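Long-range contacts in aldehyde dehydrogenase (Burkholderia vietnamiensis, PDB 5KF0), which probably oxidises aldehydes to carboxylic acids with a nicotinamide adenine dinucleotide cofactor, and binds NADPH: residues L77-F88 / V110-S121; V332-S341 / V364-T372. One frame throughout, in Å; residues are numbered along the deposited sequence.

Contact 1: residues L77-F88 / V110-S121; sequences LDHCVARFRERF and VTRLIDTFRVAS. With ACT (acetate ion), chain H.
An antiparallel helix pair with knobs-into-holes packing joins helix 70-86 to helix 103-123 in the helical N-terminal part of this aldehyde dehydrogenase: I114 fits among V81, F84, R85 and F88, and F117 among L77, C80, V81 and F84. The axes of the two segments approach to 8.9 Å and their directions differ by 159°. At the centre F84 and F117 form a T-shaped pair, planes at 88°. CE2 of F84 points down over the middle of the F117 ring, while a face of the F84 ring carries CD2 of L113, a CH-pi contact 4.0 Å from the ring centroid. L77 CD2 lies 3.6 Å from F117 CD2, and C80 meets the same ring with CB and, in an oblique sulfur-aromatic contact, SG. I114 spreads its branches, CG1 against F84 CB, CG2 against V81 CG1 and R85 NE, and CD1 touching both R85 CG and the edge of the F88 ring. At the far end, F88 has CG anti to its backbone N (chi1 -174°), which places one face of the ring against V110 CB, a CH-pi contact, with V110 CG1 3.5 Å from F88 CD1; T111 OG1 sits at the ring edge. Helices 88-99 and 164-178 close over the apolar core, L91 touching F84 and L113, A169 touching F117. Along the polar margin R118 NH1 lies 4.0 Å from R85 NH2, a like-charge approach left doubtful by a second R118 conformer and perhaps eased by the salt bridge of R118 NH2 with D78 of the second subunit. The reciprocal pair uses D78 of this chain: OD2 meets R118 of the second subunit, while OD1 accepts a hydrogen bond from S121 OG at 2.6 Å, met on its syn side and somewhat out of the carboxylate plane.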
loop_
_atom_site.group_PDB
_atom_site.type_symbol
_atom_site.label_atom_id
_atom_site.label_comp_id
_atom_site.label_asym_id
_atom_site.label_seq_id
_atom_site.Cartn_x
_atom_site.Cartn_y
_atom_site.Cartn_z
ATOM N N LEU A 77 23.198 -9.983 1.225
ATOM C CA LEU A 77 23.343 -8.558 0.928
ATOM C C LEU A 77 24.128 -7.840 2.022
ATOM O O LEU A 77 24.967 -6.974 1.731
ATOM C CB LEU A 77 21.961 -7.927 0.737
ATOM C CG LEU A 77 21.277 -8.429 -0.547
ATOM C CD1 LEU A 77 19.751 -8.238 -0.493
ATOM C CD2 LEU A 77 21.868 -7.739 -1.771
ATOM N N ASP A 78 23.877 -8.197 3.286
ATOM C CA ASP A 78 24.602 -7.578 4.392
ATOM C C ASP A 78 26.083 -7.916 4.345
ATOM O O ASP A 78 26.922 -7.080 4.702
ATOM C CB ASP A 78 24.026 -8.025 5.734
ATOM C CG ASP A 78 22.633 -7.503 5.975
ATOM O OD1 ASP A 78 22.269 -6.469 5.369
ATOM O OD2 ASP A 78 21.904 -8.123 6.781
ATOM N N HIS A 79 26.426 -9.153 3.946
ATOM C CA HIS A 79 27.833 -9.503 3.774
ATOM C C HIS A 79 28.501 -8.603 2.747
ATOM O O HIS A 79 29.635 -8.148 2.951
ATOM C CB HIS A 79 27.989 -10.955 3.331
ATOM C CG HIS A 79 29.418 -11.360 3.132
ATOM N ND1 HIS A 79 30.262 -11.648 4.183
ATOM C CD2 HIS A 79 30.158 -11.503 2.005
ATOM C CE1 HIS A 79 31.458 -11.962 3.713
ATOM N NE2 HIS A 79 31.419 -11.890 2.396
ATOM N N CYS A 80 27.813 -8.353 1.627
ATOM C CA CYS A 80 28.321 -7.440 0.610
ATOM C C CYS A 80 28.548 -6.044 1.180
ATOM O O CYS A 80 29.614 -5.453 0.981
ATOM C CB CYS A 80 27.355 -7.373 -0.569
ATOM S SG CYS A 80 27.279 -8.914 -1.525
ATOM N N VAL A 81 27.545 -5.499 1.879
ATOM C CA VAL A 81 27.679 -4.168 2.483
ATOM C C VAL A 81 28.914 -4.102 3.369
ATOM O O VAL A 81 29.720 -3.163 3.282
ATOM C CB VAL A 81 26.414 -3.805 3.278
ATOM C CG1 VAL A 81 26.659 -2.538 4.120
ATOM C CG2 VAL A 81 25.246 -3.603 2.336
ATOM N N ALA A 82 29.076 -5.094 4.248
ATOM C CA ALA A 82 30.209 -5.083 5.168
ATOM C C ALA A 82 31.534 -5.139 4.420
ATOM O O ALA A 82 32.492 -4.443 4.782
ATOM C CB ALA A 82 30.108 -6.252 6.145
ATOM N N ARG A 83 31.616 -5.973 3.382
ATOM C CA ARG A 83 32.880 -6.130 2.671
ATOM C C ARG A 83 33.182 -4.927 1.787
ATOM O O ARG A 83 34.354 -4.570 1.619
ATOM C CB ARG A 83 32.864 -7.431 1.851
ATOM C CG ARG A 83 32.797 -8.703 2.709
ATOM C CD ARG A 83 34.152 -9.071 3.347
ATOM N NE ARG A 83 35.044 -9.626 2.338
ATOM C CZ ARG A 83 36.268 -9.176 2.067
ATOM N NH1 ARG A 83 36.788 -8.169 2.759
ATOM N NH2 ARG A 83 36.978 -9.749 1.105
ATOM N N PHE A 84 32.153 -4.287 1.222
ATOM C CA PHE A 84 32.394 -3.078 0.436
ATOM C C PHE A 84 32.931 -1.961 1.324
ATOM O O PHE A 84 33.807 -1.191 0.914
ATOM C CB PHE A 84 31.117 -2.621 -0.280
ATOM C CG PHE A 84 30.572 -3.612 -1.280
ATOM C CD1 PHE A 84 31.387 -4.587 -1.857
ATOM C CD2 PHE A 84 29.230 -3.562 -1.640
ATOM C CE1 PHE A 84 30.859 -5.502 -2.780
ATOM C CE2 PHE A 84 28.692 -4.458 -2.553
ATOM C CZ PHE A 84 29.504 -5.422 -3.133
ATOM N N ARG A 85 32.422 -1.864 2.552
ATOM C CA ARG A 85 32.981 -0.905 3.502
ATOM C C ARG A 85 34.430 -1.237 3.830
ATOM O O ARG A 85 35.284 -0.342 3.896
ATOM C CB ARG A 85 32.146 -0.883 4.778
ATOM C CG ARG A 85 30.790 -0.238 4.607
ATOM C CD ARG A 85 29.939 -0.415 5.847
ATOM N NE ARG A 85 28.743 0.412 5.758
ATOM C CZ ARG A 85 27.641 0.204 6.462
ATOM N NH1 ARG A 85 27.584 -0.813 7.310
ATOM N NH2 ARG A 85 26.600 1.009 6.313
ATOM N N GLU A 86 34.730 -2.523 4.037
ATOM C CA GLU A 86 36.107 -2.926 4.320
ATOM C C GLU A 86 37.037 -2.600 3.159
ATOM O O GLU A 86 38.200 -2.231 3.371
ATOM C CB GLU A 86 36.172 -4.421 4.630
ATOM C CG GLU A 86 35.629 -4.801 5.997
ATOM C CD GLU A 86 35.682 -6.297 6.253
ATOM O OE1 GLU A 86 36.220 -7.038 5.399
ATOM O OE2 GLU A 86 35.183 -6.730 7.314
ATOM N N ARG A 87 36.546 -2.729 1.927
ATOM C CA ARG A 87 37.360 -2.589 0.727
ATOM C C ARG A 87 37.098 -1.266 0.014
ATOM O O ARG A 87 37.306 -1.152 -1.196
ATOM C CB ARG A 87 37.114 -3.777 -0.202
ATOM C CG ARG A 87 37.475 -5.108 0.467
ATOM C CD ARG A 87 37.129 -6.321 -0.390
ATOM N NE ARG A 87 37.973 -6.412 -1.573
ATOM C CZ ARG A 87 38.040 -7.482 -2.358
ATOM N NH1 ARG A 87 37.319 -8.557 -2.079
ATOM N NH2 ARG A 87 38.847 -7.483 -3.413
ATOM N N PHE A 88 36.672 -0.254 0.780
ATOM C CA PHE A 88 36.206 1.009 0.213
ATOM C C PHE A 88 37.273 1.661 -0.660
ATOM O O PHE A 88 37.006 2.041 -1.810
ATOM C CB PHE A 88 35.787 1.939 1.353
ATOM C CG PHE A 88 35.144 3.217 0.899
ATOM C CD1 PHE A 88 33.764 3.326 0.831
ATOM C CD2 PHE A 88 35.918 4.317 0.557
ATOM C CE1 PHE A 88 33.166 4.506 0.417
ATOM C CE2 PHE A 88 35.326 5.503 0.150
ATOM C CZ PHE A 88 33.958 5.595 0.072
ATOM N N VAL A 110 31.351 4.658 -4.616
ATOM C CA VAL A 110 31.427 3.512 -3.709
ATOM C C VAL A 110 30.445 3.688 -2.555
ATOM O O VAL A 110 29.799 2.730 -2.120
ATOM C CB VAL A 110 32.875 3.301 -3.221
ATOM C CG1 VAL A 110 32.956 2.082 -2.289
ATOM C CG2 VAL A 110 33.811 3.103 -4.416
ATOM N N THR A 111 30.294 4.916 -2.054
ATOM C CA THR A 111 29.271 5.160 -1.038
ATOM C C THR A 111 27.887 4.808 -1.568
ATOM O O THR A 111 27.073 4.207 -0.856
ATOM C CB THR A 111 29.323 6.616 -0.579
ATOM O OG1 THR A 111 30.603 6.877 0.013
ATOM C CG2 THR A 111 28.221 6.916 0.434
ATOM N N ARG A 112 27.614 5.142 -2.828
ATOM C CA ARG A 112 26.326 4.820 -3.443
ATOM C C ARG A 112 26.146 3.317 -3.602
ATOM O O ARG A 112 25.046 2.784 -3.403
ATOM C CB ARG A 112 26.223 5.503 -4.808
ATOM C CG ARG A 112 26.159 7.016 -4.746
ATOM C CD ARG A 112 24.748 7.502 -4.457
ATOM N NE ARG A 112 23.802 7.073 -5.488
ATOM C CZ ARG A 112 23.694 7.633 -6.688
ATOM N NH1 ARG A 112 24.472 8.660 -7.014
ATOM N NH2 ARG A 112 22.815 7.167 -7.568
ATOM N N LEU A 113 27.218 2.620 -3.992
ATOM C CA LEU A 113 27.183 1.160 -4.104
ATOM C C LEU A 113 26.724 0.538 -2.792
ATOM O O LEU A 113 25.869 -0.354 -2.769
ATOM C CB LEU A 113 28.580 0.641 -4.475
ATOM C CG LEU A 113 28.869 -0.855 -4.235
ATOM C CD1 LEU A 113 28.051 -1.743 -5.180
ATOM C CD2 LEU A 113 30.364 -1.170 -4.371
ATOM N N ILE A 114 27.306 1.002 -1.685
ATOM C CA ILE A 114 26.916 0.527 -0.360
ATOM C C ILE A 114 25.467 0.900 -0.058
ATOM O O ILE A 114 24.690 0.067 0.427
ATOM C CB ILE A 114 27.885 1.077 0.703
ATOM C CG1 ILE A 114 29.260 0.443 0.524
ATOM C CG2 ILE A 114 27.350 0.797 2.100
ATOM C CD1 ILE A 114 30.407 1.262 1.119
ATOM N N ASP A 115 25.079 2.150 -0.355
ATOM C CA ASP A 115 23.698 2.596 -0.166
ATOM C C ASP A 115 22.722 1.693 -0.910
ATOM O O ASP A 115 21.683 1.295 -0.369
ATOM C CB ASP A 115 23.514 4.041 -0.664
ATOM C CG ASP A 115 24.162 5.098 0.237
ATOM O OD1 ASP A 115 24.519 4.811 1.396
ATOM O OD2 ASP A 115 24.292 6.251 -0.239
ATOM N N THR A 116 23.034 1.371 -2.168
ATOM C CA THR A 116 22.124 0.573 -2.986
ATOM C C THR A 116 21.959 -0.834 -2.420
ATOM O O THR A 116 20.836 -1.345 -2.324
ATOM C CB THR A 116 22.638 0.547 -4.431
ATOM O OG1 THR A 116 22.654 1.886 -4.941
ATOM C CG2 THR A 116 21.763 -0.332 -5.334
ATOM N N PHE A 117 23.062 -1.473 -2.018
ATOM C CA PHE A 117 22.940 -2.784 -1.384
ATOM C C PHE A 117 22.215 -2.710 -0.049
ATOM O O PHE A 117 21.497 -3.654 0.315
ATOM C CB PHE A 117 24.324 -3.427 -1.209
ATOM C CG PHE A 117 24.758 -4.222 -2.407
ATOM C CD1 PHE A 117 25.168 -3.578 -3.573
ATOM C CD2 PHE A 117 24.755 -5.610 -2.376
ATOM C CE1 PHE A 117 25.548 -4.321 -4.699
ATOM C CE2 PHE A 117 25.149 -6.355 -3.494
ATOM C CZ PHE A 117 25.545 -5.705 -4.649
ATOM N N ARG A 118 22.380 -1.617 0.700
ATOM C CA ARG A 118 21.681 -1.515 1.974
ATOM C C ARG A 118 20.175 -1.381 1.772
ATOM O O ARG A 118 19.394 -1.985 2.518
ATOM C CB ARG A 118 22.215 -0.345 2.795
ATOM C CG ARG A 118 21.519 -0.262 4.127
ATOM C CD ARG A 118 22.226 0.610 5.121
ATOM N NE ARG A 118 21.608 0.401 6.421
ATOM C CZ ARG A 118 21.935 1.049 7.530
ATOM N NH1 ARG A 118 22.897 1.971 7.520
ATOM N NH2 ARG A 118 21.302 0.758 8.650
ATOM N N VAL A 119 19.741 -0.601 0.770
ATOM C CA VAL A 119 18.306 -0.549 0.473
ATOM C C VAL A 119 17.795 -1.938 0.111
ATOM O O VAL A 119 16.709 -2.356 0.544
ATOM C CB VAL A 119 17.999 0.457 -0.654
ATOM C CG1 VAL A 119 16.513 0.430 -1.015
ATOM C CG2 VAL A 119 18.412 1.859 -0.275
ATOM N N ALA A 120 18.560 -2.670 -0.702
ATOM C CA ALA A 120 18.148 -4.020 -1.075
ATOM C C ALA A 120 18.065 -4.933 0.145
ATOM O O ALA A 120 17.155 -5.766 0.233
ATOM C CB ALA A 120 19.104 -4.599 -2.114
ATOM N N SER A 121 19.017 -4.817 1.082
ATOM C CA SER A 121 18.952 -5.618 2.303
ATOM C C SER A 121 17.648 -5.373 3.057
ATOM O O SER A 121 17.018 -6.318 3.543
ATOM C CB SER A 121 20.155 -5.303 3.199
ATOM O OG SER A 121 19.946 -5.816 4.507
HETATM C C ACT H . 22.873 7.906 -11.330
HETATM O O ACT H . 23.386 8.708 -10.496
HETATM O OXT ACT H . 22.799 6.700 -11.001
HETATM C CH3 ACT H . 22.356 8.345 -12.664
#

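Contact 2: residues V332-S341 / V364-T372; sequences VGPMISESES and VDGAMFEAT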
loop_
_atom_site.group_PDB
_atom_site.type_symbol
_atom_site.label_atom_id
_atom_site.label_comp_id
_atom_site.label_asym_id
_atom_site.label_seq_id
_atom_site.Cartn_x
_atom_site.Cartn_y
_atom_site.Cartn_z
ATOM N N VAL A 332 37.441 17.755 -13.345
ATOM C CA VAL A 332 37.237 17.330 -14.727
ATOM C C VAL A 332 38.371 16.372 -15.091
ATOM O O VAL A 332 39.496 16.801 -15.367
ATOM C CB VAL A 332 37.182 18.530 -15.678
ATOM C CG1 VAL A 332 37.034 18.072 -17.129
ATOM C CG2 VAL A 332 36.028 19.455 -15.271
ATOM N N GLY A 333 38.085 15.070 -15.110
ATOM C CA GLY A 333 39.057 14.107 -15.585
ATOM C C GLY A 333 38.928 13.872 -17.078
ATOM O O GLY A 333 38.161 14.548 -17.771
ATOM N N PRO A 334 39.666 12.891 -17.599
ATOM C CA PRO A 334 39.598 12.592 -19.034
ATOM C C PRO A 334 38.239 12.047 -19.439
ATOM O O PRO A 334 37.573 11.342 -18.681
ATOM C CB PRO A 334 40.676 11.518 -19.218
ATOM C CG PRO A 334 40.714 10.825 -17.899
ATOM C CD PRO A 334 40.530 11.935 -16.880
ATOM N N MET A 335 37.840 12.356 -20.669
ATOM C CA MET A 335 36.748 11.587 -21.249
ATOM C C MET A 335 37.220 10.152 -21.496
ATOM O O MET A 335 38.418 9.845 -21.457
ATOM C CB MET A 335 36.253 12.239 -22.535
ATOM C CG MET A 335 35.550 13.569 -22.288
ATOM S SD MET A 335 34.971 14.335 -23.805
ATOM C CE MET A 335 33.737 13.127 -24.335
ATOM N N ILE A 336 36.253 9.265 -21.740
ATOM C CA ILE A 336 36.537 7.837 -21.736
ATOM C C ILE A 336 37.458 7.420 -22.874
ATOM O O ILE A 336 38.148 6.401 -22.748
ATOM C CB ILE A 336 35.213 7.043 -21.759
ATOM C CG1 ILE A 336 35.470 5.551 -21.496
ATOM C CG2 ILE A 336 34.444 7.281 -23.076
ATOM C CD1 ILE A 336 36.135 5.274 -20.143
ATOM N N SER A 337 37.515 8.182 -23.966
ATOM C CA SER A 337 38.433 7.872 -25.058
ATOM C C SER A 337 38.616 9.099 -25.936
ATOM O O SER A 337 37.773 10.004 -25.954
ATOM C CB SER A 337 37.922 6.708 -25.905
ATOM O OG SER A 337 36.750 7.093 -26.604
ATOM N N GLU A 338 39.730 9.107 -26.683
ATOM C CA GLU A 338 39.945 10.164 -27.668
ATOM C C GLU A 338 38.844 10.180 -28.723
ATOM O O GLU A 338 38.465 11.256 -29.202
ATOM C CB GLU A 338 41.316 10.011 -28.335
ATOM C CG GLU A 338 42.466 10.296 -27.410
ATOM C CD GLU A 338 43.781 10.480 -28.153
ATOM O OE1 GLU A 338 43.777 10.415 -29.402
ATOM O OE2 GLU A 338 44.813 10.693 -27.486
ATOM N N SER A 339 38.314 9.011 -29.097
ATOM C CA SER A 339 37.266 8.998 -30.112
ATOM C C SER A 339 35.991 9.658 -29.596
ATOM O O SER A 339 35.299 10.349 -30.356
ATOM C CB SER A 339 36.995 7.571 -30.595
ATOM O OG SER A 339 36.548 6.728 -29.552
ATOM N N GLU A 340 35.673 9.485 -28.313
ATOM C CA GLU A 340 34.487 10.142 -27.774
ATOM C C GLU A 340 34.707 11.643 -27.646
ATOM O O GLU A 340 33.782 12.436 -27.870
ATOM C CB GLU A 340 34.107 9.513 -26.433
ATOM C CG GLU A 340 33.398 8.172 -26.603
ATOM C CD GLU A 340 32.131 8.306 -27.438
ATOM O OE1 GLU A 340 31.186 8.968 -26.979
ATOM O OE2 GLU A 340 32.088 7.768 -28.563
ATOM N N SER A 341 35.931 12.051 -27.303
ATOM C CA SER A 341 36.260 13.470 -27.275
ATOM C C SER A 341 36.136 14.085 -28.664
ATOM O O SER A 341 35.592 15.184 -28.818
ATOM C CB SER A 341 37.670 13.655 -26.712
ATOM O OG SER A 341 38.000 15.022 -26.637
ATOM N N VAL A 364 40.345 21.411 -26.223
ATOM C CA VAL A 364 40.330 19.953 -26.238
ATOM C C VAL A 364 41.729 19.464 -26.596
ATOM O O VAL A 364 42.300 19.894 -27.603
ATOM C CB VAL A 364 39.299 19.405 -27.240
ATOM C CG1 VAL A 364 39.203 17.892 -27.114
ATOM C CG2 VAL A 364 37.932 20.069 -27.041
ATOM N N ASP A 365 42.284 18.576 -25.775
ATOM C CA ASP A 365 43.608 17.998 -26.023
ATOM C C ASP A 365 43.512 16.491 -25.805
ATOM O O ASP A 365 43.593 16.017 -24.668
ATOM C CB ASP A 365 44.663 18.621 -25.123
ATOM C CG ASP A 365 46.011 17.918 -25.234
ATOM O OD1 ASP A 365 46.349 17.423 -26.332
ATOM O OD2 ASP A 365 46.732 17.848 -24.218
ATOM N N GLY A 366 43.349 15.742 -26.891
ATOM C CA GLY A 366 43.121 14.314 -26.752
ATOM C C GLY A 366 41.814 14.085 -26.026
ATOM O O GLY A 366 40.781 14.671 -26.365
ATOM N N ALA A 367 41.852 13.248 -24.989
ATOM C CA ALA A 367 40.666 13.016 -24.180
ATOM C C ALA A 367 40.477 14.052 -23.078
ATOM O O ALA A 367 39.489 13.966 -22.341
ATOM C CB ALA A 367 40.702 11.610 -23.567
ATOM N N MET A 368 41.382 15.022 -22.937
ATOM C CA MET A 368 41.231 16.072 -21.928
ATOM C C MET A 368 40.413 17.212 -22.530
ATOM O O MET A 368 40.943 18.069 -23.248
ATOM C CB MET A 368 42.589 16.549 -21.420
ATOM C CG MET A 368 43.434 15.446 -20.789
ATOM S SD MET A 368 42.653 14.477 -19.467
ATOM C CE MET A 368 42.202 15.733 -18.291
ATOM N N PHE A 369 39.121 17.221 -22.216
ATOM C CA PHE A 369 38.154 18.199 -22.706
ATOM C C PHE A 369 37.805 19.120 -21.540
ATOM O O PHE A 369 37.246 18.661 -20.541
ATOM C CB PHE A 369 36.919 17.451 -23.223
ATOM C CG PHE A 369 36.088 18.192 -24.239
ATOM C CD1 PHE A 369 35.611 19.470 -23.990
ATOM C CD2 PHE A 369 35.738 17.565 -25.436
ATOM C CE1 PHE A 369 34.818 20.131 -24.930
ATOM C CE2 PHE A 369 34.938 18.216 -26.379
ATOM C CZ PHE A 369 34.484 19.507 -26.123
ATOM N N GLU A 370 38.147 20.406 -21.642
ATOM C CA GLU A 370 37.875 21.217 -20.469
ATOM C C GLU A 370 36.376 21.504 -20.334
ATOM O O GLU A 370 35.575 21.342 -21.255
ATOM C CB GLU A 370 38.698 22.508 -20.487
ATOM C CG GLU A 370 38.312 23.534 -21.517
ATOM C CD GLU A 370 39.231 24.751 -21.473
ATOM O OE1 GLU A 370 39.881 24.985 -20.426
ATOM O OE2 GLU A 370 39.308 25.469 -22.487
ATOM N N ALA A 371 35.998 21.870 -19.110
ATOM C CA ALA A 371 34.619 22.268 -18.871
ATOM C C ALA A 371 34.292 23.449 -19.778
ATOM O O ALA A 371 35.007 24.456 -19.784
ATOM C CB ALA A 371 34.410 22.638 -17.401
ATOM N N THR A 372 33.218 23.317 -20.554
ATOM C CA THR A 372 32.929 24.220 -21.659
ATOM C C THR A 372 31.466 24.638 -21.629
ATOM O O THR A 372 30.582 23.814 -21.372
ATOM C CB THR A 372 33.285 23.529 -22.990
ATOM O OG1 THR A 372 34.694 23.239 -23.010
ATOM C CG2 THR A 372 32.955 24.400 -24.191
HETATM O O HOH W 1 37.457 15.803 -20.202
#
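A beta hairpin, strands 364-365 and 368-369 joined by a type II' turn from D365 to M368, packs against the loop leading into helix 338-353 and against that helix's first turn. Its turn offers two carbonyls to the other segment. A367 O receives the backbone N-H of M335 at 2.8 Å, with an N-H...O angle of 159° and the donor tilted from the carbonyl plane. G366 O accepts a hydrogen bond from S341 OG, also 2.8 Å, but this donor lies in the carbonyl plane. The serine reaches it because OG stands anti to its own backbone N (chi1 -178°), projecting from the helix toward the turn. The methyl of A367 lies against the M335 carbonyl oxygen and S337 C. On one flank M368 folds back on itself, bent at chi2 and chi3, to bring SD 3.6 Å from P334 CB and its methyl against the peptide between G333 and P334. On another, M335 and F369 run side by side in the same direction in an oblique Met-aromatic contact, M335 SD lying 3.7 Å from F369 CD2; V364 CG2 sits over the centre of one face of the ring. A water accepts from F369 N at 3.0 Å and lies within hydrogen-bonding reach of G333 O. Farther along, V332 CG1 abuts F369 O and its CG2 faces A371. Together these contacts fasten a hairpin to the start of a helix, at the edge of the mixed sheet typical of the catalytic domain of aldehyde dehydrogenases.

In the fold
Along the chain the contacts come in series, contact 1 being complete before contact 2 begins, and their centres lie 31 Å apart with nearest atoms about 16 Å apart. They share neither a helix nor a strand. Contact 1 is wholly helical, pairing helices 70-86 and 103-123 beside helix 164-178 and reaching a second and a third subunit. Contact 2 joins helix 338-353 to strands 364-365 and 368-375 of the eight-stranded mixed sheet, and no other chain touches it. The pair thus illustrates two settings within one fold: contact 1 lies at subunit interfaces, whereas contact 2 is packing within one subunit, with the side chain of S337 about 9 Å from bound NADPH.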